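Side-chain contacts in methyltransferase (Geobacter sulfurreducens PCA, PDB 3C3P), which probably transfers a methyl group from S-adenosyl-L-methionine to an oxygen atom of its substrate: residues F192-V197 and G202-Y207; P23-M28 and S71-R76; D116-A121 and D135-A140; L50-K55 and I127-M132. All blocks are in the same frame, centred on the assembly; numbering follows the deposited sequence. Where two conformers were deposited one is given.

Contact 1: F192-V197 and G202-Y207; sequences FFTTIV and GVLLGY. With EDO (1,2-ethanediol), chain L.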
loop_
_atom_site.group_PDB
_atom_site.type_symbol
_atom_site.label_atom_id
_atom_site.label_comp_id
_atom_site.label_asym_id
_atom_site.label_seq_id
_atom_site.Cartn_x
_atom_site.Cartn_y
_atom_site.Cartn_z
ATOM N N PHE A 192 16.547 1.007 1.540
ATOM C CA PHE A 192 15.091 1.037 1.308
ATOM C C PHE A 192 14.557 -0.173 0.569
ATOM O O PHE A 192 15.239 -0.791 -0.243
ATOM C CB PHE A 192 14.680 2.262 0.485
ATOM C CG PHE A 192 14.738 3.539 1.234
ATOM C CD1 PHE A 192 15.918 4.254 1.327
ATOM C CD2 PHE A 192 13.602 4.049 1.832
ATOM C CE1 PHE A 192 15.973 5.444 2.014
ATOM C CE2 PHE A 192 13.659 5.225 2.550
ATOM C CZ PHE A 192 14.859 5.936 2.619
ATOM N N PHE A 193 13.316 -0.517 0.906
ATOM C CA PHE A 193 12.576 -1.553 0.199
ATOM C C PHE A 193 11.510 -0.775 -0.604
ATOM O O PHE A 193 10.618 -0.120 -0.044
ATOM C CB PHE A 193 11.928 -2.634 1.064
ATOM C CG PHE A 193 11.185 -3.648 0.245
ATOM C CD1 PHE A 193 11.836 -4.780 -0.233
ATOM C CD2 PHE A 193 9.843 -3.436 -0.110
ATOM C CE1 PHE A 193 11.157 -5.714 -1.015
ATOM C CE2 PHE A 193 9.161 -4.348 -0.885
ATOM C CZ PHE A 193 9.819 -5.493 -1.354
ATOM N N THR A 194 11.569 -0.904 -1.917
ATOM C CA THR A 194 10.681 -0.120 -2.778
ATOM C C THR A 194 9.804 -0.883 -3.764
ATOM O O THR A 194 10.105 -1.972 -4.200
ATOM C CB THR A 194 11.578 0.884 -3.652
ATOM O OG1 THR A 194 12.431 1.693 -2.815
ATOM C CG2 THR A 194 10.733 1.825 -4.500
ATOM N N THR A 195 8.679 -0.272 -4.074
ATOM C CA THR A 195 7.796 -0.807 -5.087
ATOM C C THR A 195 7.003 0.362 -5.650
ATOM O O THR A 195 6.839 1.388 -4.992
ATOM C CB THR A 195 6.867 -1.908 -4.571
ATOM O OG1 THR A 195 6.389 -2.671 -5.701
ATOM C CG2 THR A 195 5.674 -1.316 -3.714
ATOM N N ILE A 196 6.530 0.198 -6.876
ATOM C CA ILE A 196 5.727 1.206 -7.544
ATOM C C ILE A 196 4.349 0.610 -7.836
ATOM O O ILE A 196 4.240 -0.427 -8.473
ATOM C CB ILE A 196 6.353 1.720 -8.875
ATOM C CG1 ILE A 196 7.720 2.343 -8.651
ATOM C CG2 ILE A 196 5.435 2.759 -9.594
ATOM C CD1 ILE A 196 8.532 2.576 -9.953
ATOM N N VAL A 197 3.331 1.252 -7.293
ATOM C CA VAL A 197 1.973 0.787 -7.548
ATOM C C VAL A 197 1.413 1.674 -8.677
ATOM O O VAL A 197 1.465 2.907 -8.676
ATOM C CB VAL A 197 1.074 0.677 -6.294
ATOM C CG1 VAL A 197 1.683 -0.351 -5.296
ATOM C CG2 VAL A 197 0.840 2.027 -5.644
ATOM N N GLY A 202 1.070 6.837 -10.997
ATOM C CA GLY A 202 2.096 5.939 -10.437
ATOM C C GLY A 202 2.534 6.466 -9.097
ATOM O O GLY A 202 2.744 7.656 -8.924
ATOM N N VAL A 203 2.649 5.559 -8.145
ATOM C CA VAL A 203 3.052 5.909 -6.790
ATOM C C VAL A 203 4.238 5.047 -6.340
ATOM O O VAL A 203 4.147 3.834 -6.260
ATOM C CB VAL A 203 1.872 5.762 -5.768
ATOM C CG1 VAL A 203 2.339 6.180 -4.347
ATOM C CG2 VAL A 203 0.635 6.596 -6.205
ATOM N N LEU A 204 5.352 5.714 -6.070
ATOM C CA LEU A 204 6.563 5.052 -5.613
ATOM C C LEU A 204 6.527 5.004 -4.092
ATOM O O LEU A 204 6.326 6.021 -3.419
ATOM C CB LEU A 204 7.805 5.797 -6.108
ATOM C CG LEU A 204 9.229 5.402 -5.728
ATOM C CD1 LEU A 204 9.599 3.983 -6.138
ATOM C CD2 LEU A 204 10.210 6.387 -6.406
ATOM N N LEU A 205 6.716 3.803 -3.565
ATOM C CA LEU A 205 6.718 3.589 -2.124
ATOM C C LEU A 205 8.073 3.055 -1.714
ATOM O O LEU A 205 8.596 2.093 -2.309
ATOM C CB LEU A 205 5.622 2.588 -1.732
ATOM C CG LEU A 205 4.177 2.905 -2.134
ATOM C CD1 LEU A 205 3.203 1.725 -1.830
ATOM C CD2 LEU A 205 3.730 4.169 -1.438
ATOM N N GLY A 206 8.640 3.710 -0.711
ATOM C CA GLY A 206 9.940 3.310 -0.142
ATOM C C GLY A 206 9.891 3.179 1.365
ATOM O O GLY A 206 9.671 4.157 2.087
ATOM N N TYR A 207 10.104 1.960 1.836
ATOM C CA TYR A 207 10.127 1.666 3.264
ATOM C C TYR A 207 11.570 1.657 3.727
ATOM O O TYR A 207 12.396 0.938 3.183
ATOM C CB TYR A 207 9.487 0.312 3.538
ATOM C CG TYR A 207 9.493 -0.140 4.967
ATOM C CD1 TYR A 207 8.476 0.259 5.832
ATOM C CD2 TYR A 207 10.484 -0.970 5.462
ATOM C CE1 TYR A 207 8.469 -0.139 7.143
ATOM C CE2 TYR A 207 10.477 -1.373 6.751
ATOM C CZ TYR A 207 9.451 -0.967 7.590
ATOM O OH TYR A 207 9.438 -1.385 8.886
HETATM C C1 EDO L . 15.375 -3.690 -1.435
HETATM O O1 EDO L . 16.137 -3.667 -0.242
HETATM C C2 EDO L . 15.660 -4.858 -2.380
HETATM O O2 EDO L . 14.480 -5.624 -2.654
#

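Contact 2: P23-M28 and S71-R76; sequences PVVAAM and SWWFAR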
loop_
_atom_site.group_PDB
_atom_site.type_symbol
_atom_site.label_atom_id
_atom_site.label_comp_id
_atom_site.label_asym_id
_atom_site.label_seq_id
_atom_site.Cartn_x
_atom_site.Cartn_y
_atom_site.Cartn_z
ATOM N N PRO A 23 -18.306 16.327 -0.654
ATOM C CA PRO A 23 -18.363 17.599 -1.392
ATOM C C PRO A 23 -17.121 18.445 -1.165
ATOM O O PRO A 23 -16.785 19.316 -1.968
ATOM C CB PRO A 23 -19.614 18.287 -0.831
ATOM C CG PRO A 23 -19.838 17.671 0.494
ATOM C CD PRO A 23 -19.319 16.265 0.413
ATOM N N VAL A 24 -16.441 18.143 -0.070
ATOM C CA VAL A 24 -15.206 18.835 0.296
ATOM C C VAL A 24 -14.185 18.557 -0.776
ATOM O O VAL A 24 -13.464 19.431 -1.251
ATOM C CB VAL A 24 -14.587 18.293 1.588
ATOM C CG1 VAL A 24 -13.289 19.012 1.867
ATOM C CG2 VAL A 24 -15.544 18.439 2.770
ATOM N N VAL A 25 -14.118 17.280 -1.113
ATOM C CA VAL A 25 -13.192 16.791 -2.133
ATOM C C VAL A 25 -13.619 17.278 -3.516
ATOM O O VAL A 25 -12.788 17.679 -4.338
ATOM C CB VAL A 25 -13.050 15.233 -2.110
ATOM C CG1 VAL A 25 -12.242 14.744 -3.294
ATOM C CG2 VAL A 25 -12.398 14.761 -0.809
ATOM N N ALA A 26 -14.928 17.284 -3.743
ATOM C CA ALA A 26 -15.490 17.704 -5.037
ATOM C C ALA A 26 -15.296 19.207 -5.255
ATOM O O ALA A 26 -15.065 19.669 -6.381
ATOM C CB ALA A 26 -16.962 17.317 -5.135
ATOM N N ALA A 27 -15.352 19.950 -4.156
ATOM C CA ALA A 27 -15.202 21.398 -4.194
ATOM C C ALA A 27 -13.769 21.735 -4.521
ATOM O O ALA A 27 -13.484 22.704 -5.210
ATOM C CB ALA A 27 -15.589 22.005 -2.867
HETATM N N MSE A 28 -12.883 20.877 -4.041
HETATM C CA MSE A 28 -11.426 21.030 -4.210
HETATM C C MSE A 28 -10.926 20.742 -5.641
HETATM O O MSE A 28 -10.010 21.400 -6.144
HETATM C CB MSE A 28 -10.687 20.164 -3.173
HETATM C CG MSE A 28 -9.196 20.217 -3.288
HETATM SE SE MSE A 28 -8.290 19.412 -1.764
HETATM C CE MSE A 28 -9.066 17.617 -1.806
ATOM N N SER A 71 -2.428 16.772 2.202
ATOM C CA SER A 71 -2.554 16.997 3.656
ATOM C C SER A 71 -3.962 16.680 4.132
ATOM O O SER A 71 -4.176 16.243 5.259
ATOM C CB SER A 71 -2.187 18.436 4.008
ATOM O OG SER A 71 -0.854 18.729 3.620
ATOM N N TRP A 72 -4.922 16.878 3.236
ATOM C CA TRP A 72 -6.311 16.627 3.568
ATOM C C TRP A 72 -6.489 15.120 3.809
ATOM O O TRP A 72 -7.091 14.700 4.806
ATOM C CB TRP A 72 -7.235 17.176 2.480
ATOM C CG TRP A 72 -8.622 17.039 2.835
ATOM C CD1 TRP A 72 -9.381 17.904 3.595
ATOM C CD2 TRP A 72 -9.473 15.968 2.488
ATOM N NE1 TRP A 72 -10.657 17.423 3.722
ATOM C CE2 TRP A 72 -10.735 16.229 3.057
ATOM C CE3 TRP A 72 -9.300 14.810 1.753
ATOM C CZ2 TRP A 72 -11.812 15.370 2.895
ATOM C CZ3 TRP A 72 -10.376 13.955 1.605
ATOM C CH2 TRP A 72 -11.602 14.235 2.167
ATOM N N TRP A 73 -5.917 14.316 2.917
ATOM C CA TRP A 73 -6.019 12.837 3.016
ATOM C C TRP A 73 -5.303 12.306 4.243
ATOM O O TRP A 73 -5.816 11.463 4.984
ATOM C CB TRP A 73 -5.498 12.128 1.755
ATOM C CG TRP A 73 -6.382 12.339 0.566
ATOM C CD1 TRP A 73 -6.225 13.274 -0.420
ATOM C CD2 TRP A 73 -7.583 11.633 0.267
ATOM N NE1 TRP A 73 -7.259 13.173 -1.331
ATOM C CE2 TRP A 73 -8.114 12.188 -0.921
ATOM C CE3 TRP A 73 -8.294 10.612 0.910
ATOM C CZ2 TRP A 73 -9.286 11.724 -1.501
ATOM C CZ3 TRP A 73 -9.463 10.161 0.335
ATOM C CH2 TRP A 73 -9.950 10.724 -0.860
ATOM N N PHE A 74 -4.113 12.838 4.463
ATOM C CA PHE A 74 -3.304 12.432 5.619
ATOM C C PHE A 74 -3.903 12.867 6.975
ATOM O O PHE A 74 -3.860 12.112 7.962
ATOM C CB PHE A 74 -1.863 12.944 5.511
ATOM C CG PHE A 74 -1.055 12.283 4.430
ATOM C CD1 PHE A 74 -0.818 10.908 4.478
ATOM C CD2 PHE A 74 -0.448 13.023 3.439
ATOM C CE1 PHE A 74 -0.044 10.272 3.511
ATOM C CE2 PHE A 74 0.340 12.387 2.472
ATOM C CZ PHE A 74 0.540 11.014 2.517
ATOM N N ALA A 75 -4.441 14.085 7.026
ATOM C CA ALA A 75 -5.009 14.626 8.271
ATOM C C ALA A 75 -6.139 13.760 8.804
ATOM O O ALA A 75 -6.327 13.606 10.010
ATOM C CB ALA A 75 -5.504 16.084 8.074
ATOM N N ARG A 76 -6.873 13.206 7.866
ATOM C CA ARG A 76 -8.036 12.363 8.158
ATOM C C ARG A 76 -7.656 11.017 8.734
ATOM O O ARG A 76 -8.470 10.353 9.363
ATOM C CB ARG A 76 -8.849 12.097 6.875
ATOM C CG ARG A 76 -9.390 13.346 6.185
ATOM C CD ARG A 76 -10.580 13.035 5.264
ATOM N NE ARG A 76 -11.588 12.261 6.002
ATOM C CZ ARG A 76 -12.879 12.152 5.710
ATOM N NH1 ARG A 76 -13.434 12.867 4.738
ATOM N NH2 ARG A 76 -13.639 11.367 6.471
#

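Contact 3: D116-A121 and D135-A140; sequences DPLGIA and DVFNGA. With EDO (1,2-ethanediol), chain K.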
loop_
_atom_site.group_PDB
_atom_site.type_symbol
_atom_site.label_atom_id
_atom_site.label_comp_id
_atom_site.label_asym_id
_atom_site.label_seq_id
_atom_site.Cartn_x
_atom_site.Cartn_y
_atom_site.Cartn_z
ATOM N N ASP A 116 9.623 27.873 1.959
ATOM C CA ASP A 116 10.355 26.931 1.113
ATOM C C ASP A 116 10.086 25.505 1.590
ATOM O O ASP A 116 10.457 25.159 2.712
ATOM C CB ASP A 116 11.861 27.176 1.142
ATOM C CG ASP A 116 12.600 26.264 0.183
ATOM O OD1 ASP A 116 12.280 26.284 -1.027
ATOM O OD2 ASP A 116 13.513 25.546 0.630
ATOM N N PRO A 117 9.491 24.649 0.731
ATOM C CA PRO A 117 9.164 23.301 1.210
ATOM C C PRO A 117 10.303 22.477 1.851
ATOM O O PRO A 117 10.140 21.978 2.975
ATOM C CB PRO A 117 8.611 22.619 -0.060
ATOM C CG PRO A 117 8.048 23.733 -0.852
ATOM C CD PRO A 117 8.997 24.863 -0.643
ATOM N N LEU A 118 11.444 22.379 1.174
ATOM C CA LEU A 118 12.567 21.553 1.682
ATOM C C LEU A 118 13.360 22.238 2.746
ATOM O O LEU A 118 13.862 21.598 3.672
ATOM C CB LEU A 118 13.495 21.095 0.563
ATOM C CG LEU A 118 12.874 20.072 -0.376
ATOM C CD1 LEU A 118 13.914 19.677 -1.380
ATOM C CD2 LEU A 118 12.371 18.858 0.400
ATOM N N GLY A 119 13.453 23.553 2.611
ATOM C CA GLY A 119 14.178 24.378 3.580
ATOM C C GLY A 119 13.575 24.208 4.966
ATOM O O GLY A 119 14.284 24.009 5.953
ATOM N N ILE A 120 12.251 24.252 5.020
ATOM C CA ILE A 120 11.510 24.112 6.273
ATOM C C ILE A 120 11.392 22.646 6.720
ATOM O O ILE A 120 11.536 22.331 7.907
ATOM C CB ILE A 120 10.116 24.790 6.162
ATOM C CG1 ILE A 120 10.320 26.311 6.033
ATOM C CG2 ILE A 120 9.253 24.432 7.355
ATOM C CD1 ILE A 120 9.060 27.104 5.864
ATOM N N ALA A 121 11.165 21.761 5.756
ATOM C CA ALA A 121 11.002 20.329 6.043
ATOM C C ALA A 121 12.272 19.767 6.678
ATOM O O ALA A 121 12.244 18.923 7.590
ATOM C CB ALA A 121 10.655 19.554 4.761
ATOM N N ASP A 135 7.181 15.454 -9.859
ATOM C CA ASP A 135 7.123 16.495 -10.905
ATOM C C ASP A 135 7.814 17.761 -10.483
ATOM O O ASP A 135 8.256 18.557 -11.303
ATOM C CB ASP A 135 5.686 16.910 -11.227
ATOM C CG ASP A 135 4.957 15.898 -12.039
ATOM O OD1 ASP A 135 5.614 15.008 -12.604
ATOM O OD2 ASP A 135 3.729 16.035 -12.162
ATOM N N VAL A 136 7.898 17.930 -9.175
ATOM C CA VAL A 136 8.471 19.123 -8.562
ATOM C C VAL A 136 9.870 18.968 -8.021
ATOM O O VAL A 136 10.647 19.927 -8.001
ATOM C CB VAL A 136 7.599 19.586 -7.369
ATOM C CG1 VAL A 136 8.209 20.816 -6.707
ATOM C CG2 VAL A 136 6.193 19.874 -7.821
ATOM N N PHE A 137 10.202 17.772 -7.582
ATOM C CA PHE A 137 11.508 17.544 -7.003
ATOM C C PHE A 137 12.252 16.361 -7.538
ATOM O O PHE A 137 11.669 15.344 -7.898
ATOM C CB PHE A 137 11.363 17.272 -5.504
ATOM C CG PHE A 137 10.605 18.318 -4.775
ATOM C CD1 PHE A 137 11.227 19.483 -4.364
ATOM C CD2 PHE A 137 9.264 18.132 -4.483
ATOM C CE1 PHE A 137 10.520 20.460 -3.686
ATOM C CE2 PHE A 137 8.554 19.096 -3.800
ATOM C CZ PHE A 137 9.183 20.264 -3.400
ATOM N N ASN A 138 13.566 16.528 -7.535
ATOM C CA ASN A 138 14.516 15.487 -7.910
ATOM C C ASN A 138 14.606 14.637 -6.639
ATOM O O ASN A 138 15.158 15.053 -5.617
ATOM C CB ASN A 138 15.863 16.098 -8.343
ATOM C CG ASN A 138 16.937 15.057 -8.646
ATOM O OD1 ASN A 138 16.884 13.937 -8.162
ATOM N ND2 ASN A 138 17.957 15.457 -9.413
ATOM N N GLY A 139 13.993 13.460 -6.692
ATOM C CA GLY A 139 13.934 12.576 -5.542
ATOM C C GLY A 139 15.222 12.309 -4.809
ATOM O O GLY A 139 15.262 12.335 -3.569
ATOM N N ALA A 140 16.271 12.048 -5.583
ATOM C CA ALA A 140 17.597 11.715 -5.023
ATOM C C ALA A 140 18.125 12.871 -4.207
ATOM O O ALA A 140 18.728 12.695 -3.158
ATOM C CB ALA A 140 18.596 11.348 -6.123
HETATM C C1 EDO K . 7.519 12.844 -14.000
HETATM O O1 EDO K . 6.924 12.926 -12.698
HETATM C C2 EDO K . 7.372 11.467 -14.653
HETATM O O2 EDO K . 7.585 10.442 -13.680
#

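Contact 4: L50-K55 and I127-M132; sequences LLARIK and IDILFM. With EDO (1,2-ethanediol), chain R.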
loop_
_atom_site.group_PDB
_atom_site.type_symbol
_atom_site.label_atom_id
_atom_site.label_comp_id
_atom_site.label_asym_id
_atom_site.label_seq_id
_atom_site.Cartn_x
_atom_site.Cartn_y
_atom_site.Cartn_z
ATOM N N LEU A 50 -5.156 4.951 3.280
ATOM C CA LEU A 50 -5.004 3.578 3.741
ATOM C C LEU A 50 -3.596 3.320 4.255
ATOM O O LEU A 50 -3.410 2.721 5.320
ATOM C CB LEU A 50 -5.447 2.551 2.680
ATOM C CG LEU A 50 -5.485 1.107 3.228
ATOM C CD1 LEU A 50 -6.682 0.282 2.691
ATOM C CD2 LEU A 50 -4.103 0.420 2.999
ATOM N N LEU A 51 -2.599 3.790 3.520
ATOM C CA LEU A 51 -1.208 3.561 3.952
ATOM C C LEU A 51 -0.930 4.241 5.300
ATOM O O LEU A 51 -0.225 3.723 6.187
ATOM C CB LEU A 51 -0.226 4.064 2.865
ATOM C CG LEU A 51 -0.184 3.276 1.551
ATOM C CD1 LEU A 51 0.647 4.026 0.513
ATOM C CD2 LEU A 51 0.331 1.847 1.759
ATOM N N ALA A 52 -1.519 5.411 5.469
ATOM C CA ALA A 52 -1.324 6.207 6.677
ATOM C C ALA A 52 -2.006 5.520 7.840
ATOM O O ALA A 52 -1.469 5.444 8.931
ATOM C CB ALA A 52 -1.840 7.653 6.491
ATOM N N ARG A 53 -3.191 4.980 7.597
ATOM C CA ARG A 53 -3.879 4.245 8.668
ATOM C C ARG A 53 -3.058 3.034 9.137
ATOM O O ARG A 53 -2.924 2.784 10.316
ATOM C CB ARG A 53 -5.259 3.746 8.261
ATOM C CG ARG A 53 -6.347 4.788 8.171
ATOM C CD ARG A 53 -6.526 5.624 9.453
ATOM N NE ARG A 53 -6.882 4.881 10.662
ATOM C CZ ARG A 53 -8.122 4.657 11.089
ATOM N NH1 ARG A 53 -9.184 5.065 10.397
ATOM N NH2 ARG A 53 -8.280 3.976 12.206
ATOM N N ILE A 54 -2.494 2.270 8.212
ATOM C CA ILE A 54 -1.735 1.076 8.641
ATOM C C ILE A 54 -0.374 1.437 9.184
ATOM O O ILE A 54 0.173 0.745 10.025
ATOM C CB ILE A 54 -1.619 -0.070 7.563
ATOM C CG1 ILE A 54 -0.840 0.376 6.357
ATOM C CG2 ILE A 54 -3.028 -0.602 7.165
ATOM C CD1 ILE A 54 -0.489 -0.791 5.380
ATOM N N LYS A 55 0.166 2.547 8.736
ATOM C CA LYS A 55 1.473 2.979 9.227
ATOM C C LYS A 55 1.393 3.559 10.659
ATOM O O LYS A 55 2.304 3.363 11.465
ATOM C CB LYS A 55 2.032 4.086 8.323
ATOM C CG LYS A 55 3.447 4.589 8.675
ATOM C CD LYS A 55 4.527 3.632 8.246
ATOM C CE LYS A 55 5.944 4.205 8.499
ATOM N NZ LYS A 55 6.297 4.212 9.981
ATOM N N ILE A 127 10.514 11.940 11.042
ATOM C CA ILE A 127 9.402 11.928 10.077
ATOM C C ILE A 127 9.041 10.469 9.787
ATOM O O ILE A 127 9.896 9.673 9.417
ATOM C CB ILE A 127 9.763 12.660 8.758
ATOM C CG1 ILE A 127 10.123 14.140 9.024
ATOM C CG2 ILE A 127 8.606 12.553 7.733
ATOM C CD1 ILE A 127 10.711 14.871 7.798
ATOM N N ASP A 128 7.756 10.146 9.960
ATOM C CA ASP A 128 7.205 8.780 9.742
ATOM C C ASP A 128 6.765 8.589 8.316
ATOM O O ASP A 128 6.883 7.496 7.771
ATOM C CB ASP A 128 6.070 8.484 10.726
ATOM C CG ASP A 128 6.563 8.461 12.158
ATOM O OD1 ASP A 128 7.573 7.766 12.412
ATOM O OD2 ASP A 128 5.962 9.139 13.017
ATOM N N ILE A 129 6.203 9.644 7.739
ATOM C CA ILE A 129 5.780 9.626 6.342
ATOM C C ILE A 129 6.217 10.907 5.683
ATOM O O ILE A 129 5.927 11.991 6.151
ATOM C CB ILE A 129 4.253 9.481 6.101
ATOM C CG1 ILE A 129 3.730 8.162 6.631
ATOM C CG2 ILE A 129 3.952 9.584 4.609
ATOM C CD1 ILE A 129 2.281 7.933 6.354
ATOM N N LEU A 130 6.971 10.754 4.618
ATOM C CA LEU A 130 7.440 11.882 3.826
ATOM C C LEU A 130 6.785 11.775 2.451
ATOM O O LEU A 130 7.011 10.813 1.673
ATOM C CB LEU A 130 8.965 11.923 3.725
ATOM C CG LEU A 130 9.478 13.078 2.844
ATOM C CD1 LEU A 130 9.081 14.428 3.454
ATOM C CD2 LEU A 130 10.989 13.025 2.594
ATOM N N PHE A 131 5.931 12.757 2.180
ATOM C CA PHE A 131 5.203 12.825 0.918
ATOM C C PHE A 131 6.017 13.622 -0.079
ATOM O O PHE A 131 6.622 14.642 0.270
ATOM C CB PHE A 131 3.823 13.453 1.092
ATOM C CG PHE A 131 3.032 13.553 -0.188
ATOM C CD1 PHE A 131 2.248 12.486 -0.622
ATOM C CD2 PHE A 131 3.069 14.700 -0.955
ATOM C CE1 PHE A 131 1.496 12.585 -1.795
ATOM C CE2 PHE A 131 2.321 14.796 -2.146
ATOM C CZ PHE A 131 1.547 13.737 -2.548
HETATM N N MSE A 132 6.023 13.142 -1.313
HETATM C CA MSE A 132 6.789 13.784 -2.336
HETATM C C MSE A 132 6.139 13.761 -3.726
HETATM O O MSE A 132 5.483 12.798 -4.089
HETATM C CB MSE A 132 8.060 12.965 -2.405
HETATM C CG MSE A 132 9.194 13.765 -2.609
HETATM SE SE MSE A 132 10.601 12.601 -3.138
HETATM C CE MSE A 132 10.708 11.446 -1.541
HETATM C C1 EDO R . -3.213 -1.432 12.611
HETATM O O1 EDO R . -2.895 -1.361 11.236
HETATM C C2 EDO R . -3.300 -0.011 12.999
HETATM O O2 EDO R . -4.096 0.767 12.123
HETATM O O HOH W 1 8.442 5.709 10.829
#

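Contact 1: F192-V197 and G202-Y207
Phe192 lays its ring against the end of the neighbouring strand, Gly206 C near the ring plane at the edge, 3.8 Å from CD2. Gly206 makes room for this: a CB there would project to the same side of the sheet and crowd CD2. On that side also, Ile196 and Leu204 meet at a slant, CG1 of Ile196 lying 3.5 Å from CD1 of Leu204; helix 181-186 packs over both. Cutting Phe192 back to alanine is likely to open a gap beside Gly206 and take away a side chain that packs on Asn147. On the other side, Val197 and Val203 stand side by side and point the same way, CG2 of the first, in the conformer given, 3.9 Å from CB of the second. Phe193 and Tyr207 leave from this side too, both with CG anti to the backbone N (chi1 180° and 178°), a setting that carries their rings away from the facing strand; the Phe193 ring meets Tyr49 of the second subunit. Six backbone bonds fix the register, among them Tyr207 N to Phe193 O at 2.9 Å, almost straight at 177°. The pairing is that of an antiparallel beta hairpin, the C-terminal one that completes the seven-stranded sheet of class I methyltransferases.

Contact 2: P23-M28 and S71-R76
Chi1 of -175° sets Trp72 CG anti to the backbone N and swings the indole out toward helix 23-34, where two valines receive it. Val24, with chi1 at 178°, offers CG1 to the pyrrole side of the indole, 3.6 Å from Trp72 NE1 and 4.0 Å from Trp72 CE2. Val25 CG2 faces the six-membered ring of Trp72, though the modelled approach is too short to be trusted; the same methyl lies 4.4 Å from Trp73 CZ2. The two helices run nearly antiparallel, 165° between their directions, with segment axes 12.4 Å apart, so the large indole spans the space between them. This ties helix 23-34 to helix 69-75, which follows the first strand of the Rossmann-like methyltransferase sheet. Both faces of the Trp72 ring have neighbours from these segments: the selenomethionine methyl CE of Met28 lies above one, offset toward the rim, and Arg76 CD sits 3.4 Å above the opposite one. With a serine in place of Trp72, a gap would probably open between the helices and Val24 CG1 would lose the indole it packs on. Beyond the ring, Arg76 forms a salt bridge with Asp22, just before helix 23-34.

Contact 3: D116-A121 and D135-A140
The Phe137 ring is met obliquely by two side chains of helix 117-121, Leu118 and Pro117, while its neighbour Val136 lies over one face, CG1 standing 3.3 Å above the plane and offset toward the rim. Leu118 places CD1 4.0 Å from Phe137 CD1, and its CG lies 4.1 Å from Phe137 CE1; the two side chains run alongside in opposite senses. Pro117 CB reaches the far end of the ring, 4.1 Å from Phe137 CZ. With CG anti to its carbonyl carbon (chi1 -54°), Phe137 extends its ring across to this helix. The meeting is apolar throughout and lies at the surface, beyond the C-terminal ends of parallel strands of the Rossmann-like sheet: one segment follows strand 110-114, the other follows strand 127-133, and Val142 of helix 139-146 touches both Leu118 and Phe137. Each helix start has its own cap. Asp116, at the N-cap of helix 117-121, accepts from Gly119 N through OD2 at 2.8 Å, the donor standing above the carboxylate plane; Asn138 caps helix 139-146 through a weak bond from Ala140 N to its OD1. Earlier in the loop, Asp135, in the conformer given, takes a hydrogen bond from Gly165 N on OD2.

Contact 4: L50-K55 and I127-M132
Ala52 and Ile129 make the close-packed end of this contact: Ile129 sends CD1 onto the helix surface, 4.0 Å from Ala52 CA and 4.1 Å from Ala52 CB. The small alanine lets the isoleucine tip reach the helix backbone itself. One turn on, the aliphatic part of Lys55 continues the same apolar patch, its CG 4.1 Å from Ile129 CG1, the lysine chain and the isoleucine passing with their ends turned opposite ways. Ile157 of the adjacent strand 154-159 flanks Ile129, so helix 42-55 rests on the central strands of the sheet.

At the other end, where Lys55 is partly exposed, it is the charged groups that stand apart. Lys55 is bent at chi2 (76°) and again at chi4 (73°), which folds the chain over the corner at Asp128 and leaves CE 3.5 Å from Asp128 O. Its ammonium does not reach the carboxylate: NZ and Asp128 OD1 are 4.5 Å apart, beyond a salt bridge. A water bridges the interval, accepting from Lys55 NZ at 2.7 Å and donating to Asp128 OD1 at the same length. Asp128 OD2 accepts from the backbone N of Gln58 and of Leu59, while Lys55 NZ has a further, weak bond to Asn153 O. The buried carboxylate thus appears to be held chiefly by backbone N-H groups, with the lysine charge acting through water; this nearby positive charge would probably help keep Asp128 ionised where the strand turns its corner.

In the fold
Contacts 2 and 3 lie on opposite sides of the chain's centre, their own centres about 22 Å apart, and contact 4 touches both: Phe74 of contact 2 packs on Phe131, Ala52 and Ile129, while Gly139 of contact 3 meets Met132. Contact 4 also reaches contact 1, about 12 Å away between centres, where Leu51 of helix 42-55 packs on Leu205 of the sheet. Along the chain the segments of contact 4 alternate with those of contacts 2 and 3, whereas the hairpin of contact 1 comes last. Parts distant in sequence are thus joined round one Rossmann-like sheet. Contacts 1 and 4 both touch the second subunit, so helix 42-55 and the hairpin contribute to the dimer interface.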